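Local coordinates for protein ribose-phosphate pyrophosphokinase (Mycobacterium smegmatis, PDB 5MP7) that probably makes phosphoribosyl pyrophosphate by transferring the pyrophosphoryl group of ATP to the 1-hydroxyl of ribose 5-phosphate, with magnesium ions as cofactor, at residues L75-Q78 with L79-D83. Numbering follows the deposited sequence.
Sequences LMEQ and LIMID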
loop_
_atom_site.group_PDB
_atom_site.type_symbol
_atom_site.label_atom_id
_atom_site.label_comp_id
_atom_site.label_asym_id
_atom_site.label_seq_id
_atom_site.Cartn_x
_atom_site.Cartn_y
_atom_site.Cartn_z
ATOM N N LEU A 75 22.889 -34.105 31.915
ATOM C CA LEU A 75 23.062 -35.504 31.528
ATOM C C LEU A 75 23.562 -35.630 30.087
ATOM O O LEU A 75 24.501 -36.386 29.824
ATOM C CB LEU A 75 21.743 -36.271 31.722
ATOM C CG LEU A 75 21.804 -37.738 31.352
ATOM C CD1 LEU A 75 22.884 -38.497 32.140
ATOM C CD2 LEU A 75 20.411 -38.323 31.576
ATOM N N MET A 76 22.960 -34.875 29.162
ATOM C CA MET A 76 23.475 -34.815 27.772
ATOM C C MET A 76 24.884 -34.246 27.687
ATOM O O MET A 76 25.675 -34.761 26.946
ATOM C CB MET A 76 22.590 -33.997 26.868
ATOM C CG MET A 76 21.259 -34.676 26.563
ATOM S SD MET A 76 21.357 -36.316 25.806
ATOM C CE MET A 76 22.598 -36.049 24.531
ATOM N N GLU A 77 25.220 -33.239 28.496
ATOM C CA GLU A 77 26.568 -32.711 28.484
ATOM C C GLU A 77 27.588 -33.770 28.880
ATOM O O GLU A 77 28.637 -33.864 28.272
ATOM C CB GLU A 77 26.685 -31.453 29.369
ATOM C CG GLU A 77 28.101 -30.875 29.420
ATOM C CD GLU A 77 28.192 -29.470 30.051
ATOM O OE1 GLU A 77 28.251 -29.341 31.316
ATOM O OE2 GLU A 77 28.254 -28.480 29.268
ATOM N N GLN A 78 27.287 -34.545 29.916
ATOM C CA GLN A 78 28.159 -35.628 30.345
ATOM C C GLN A 78 28.307 -36.700 29.272
ATOM O O GLN A 78 29.418 -37.146 29.004
ATOM C CB GLN A 78 27.640 -36.237 31.644
ATOM C CG GLN A 78 28.569 -37.270 32.242
ATOM C CD GLN A 78 28.274 -37.536 33.694
ATOM O OE1 GLN A 78 27.119 -37.628 34.063
ATOM N NE2 GLN A 78 29.299 -37.596 34.527
ATOM N N LEU A 79 27.204 -37.102 28.640
ATOM C CA LEU A 79 27.277 -38.082 27.549
ATOM C C LEU A 79 28.082 -37.580 26.364
ATOM O O LEU A 79 28.833 -38.360 25.779
ATOM C CB LEU A 79 25.889 -38.480 27.041
ATOM C CG LEU A 79 24.997 -39.183 28.054
ATOM C CD1 LEU A 79 23.584 -39.257 27.525
ATOM C CD2 LEU A 79 25.521 -40.555 28.390
ATOM N N ILE A 80 27.929 -36.304 26.025
ATOM C CA ILE A 80 28.688 -35.690 24.921
ATOM C C ILE A 80 30.202 -35.655 25.225
ATOM O O ILE A 80 30.995 -35.988 24.377
ATOM C CB ILE A 80 28.131 -34.317 24.572
ATOM C CG1 ILE A 80 26.829 -34.502 23.825
ATOM C CG2 ILE A 80 29.046 -33.527 23.674
ATOM C CD1 ILE A 80 25.924 -33.277 23.891
ATOM N N MET A 81 30.574 -35.315 26.453
ATOM C CA MET A 81 31.967 -35.340 26.875
ATOM C C MET A 81 32.553 -36.736 26.832
ATOM O O MET A 81 33.710 -36.919 26.461
ATOM C CB MET A 81 32.123 -34.788 28.302
ATOM C CG MET A 81 32.098 -33.274 28.338
ATOM S SD MET A 81 31.905 -32.496 29.965
ATOM C CE MET A 81 33.558 -32.630 30.580
ATOM N N ILE A 82 31.786 -37.719 27.258
ATOM C CA ILE A 82 32.244 -39.100 27.202
ATOM C C ILE A 82 32.450 -39.589 25.745
ATOM O O ILE A 82 33.441 -40.247 25.481
ATOM C CB ILE A 82 31.304 -40.015 28.013
ATOM C CG1 ILE A 82 31.463 -39.703 29.491
ATOM C CG2 ILE A 82 31.618 -41.493 27.780
ATOM C CD1 ILE A 82 30.310 -40.141 30.327
ATOM N N ASP A 83 31.541 -39.231 24.824
ATOM C CA ASP A 83 31.701 -39.487 23.377
ATOM C C ASP A 83 32.994 -38.897 22.854
ATOM O O ASP A 83 33.717 -39.517 22.073
ATOM C CB ASP A 83 30.480 -38.926 22.582
ATOM C CG ASP A 83 30.596 -39.074 20.961
ATOM O OD1 ASP A 83 31.385 -38.336 20.292
ATOM O OD2 ASP A 83 29.852 -39.884 20.333
#
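L75–Q78 and L79–D83 are consecutive turns of one alpha-helix, as four successive i+4 to i bonds demonstrate: L79 N to L75 O, I80 N to M76 O, M81 N to E77 O and I82 N to Q78 O, each 2.9–3.0 Å with N-H...O angles of 159–165°. The side chains pack three or four residues apart. M76, bent at chi2 and chi3, brings SD obliquely to within 4.1 Å of L79 CD1, and its CE meets I80 CD1 at 4.4 Å. E77 and M81 run alongside each other, E77 CG to M81 SD 4.2 Å. Q78 and I82 do likewise: with Q78 CG anti to its backbone N (chi1 -174°), that methylene lies 3.9 Å from I82 CD1, while the amide NE2 hydrogen-bonds I96 O on strand 92-97. E77 OE1 accepts a hydrogen bond from Q65 NE2, and OE2 forms a salt bridge with R18. L79 and I82 reach L124 and A127 of helix 116-127, and M76 also packs on N72 of the second subunit. Helix 71-87 is the crossover of a beta-alpha-beta unit in the N-terminal domain; backbone bonds hold the turn, aliphatic and thioether contacts line it, and the E77 carboxylate and Q78 NE2 tie it to its surroundings.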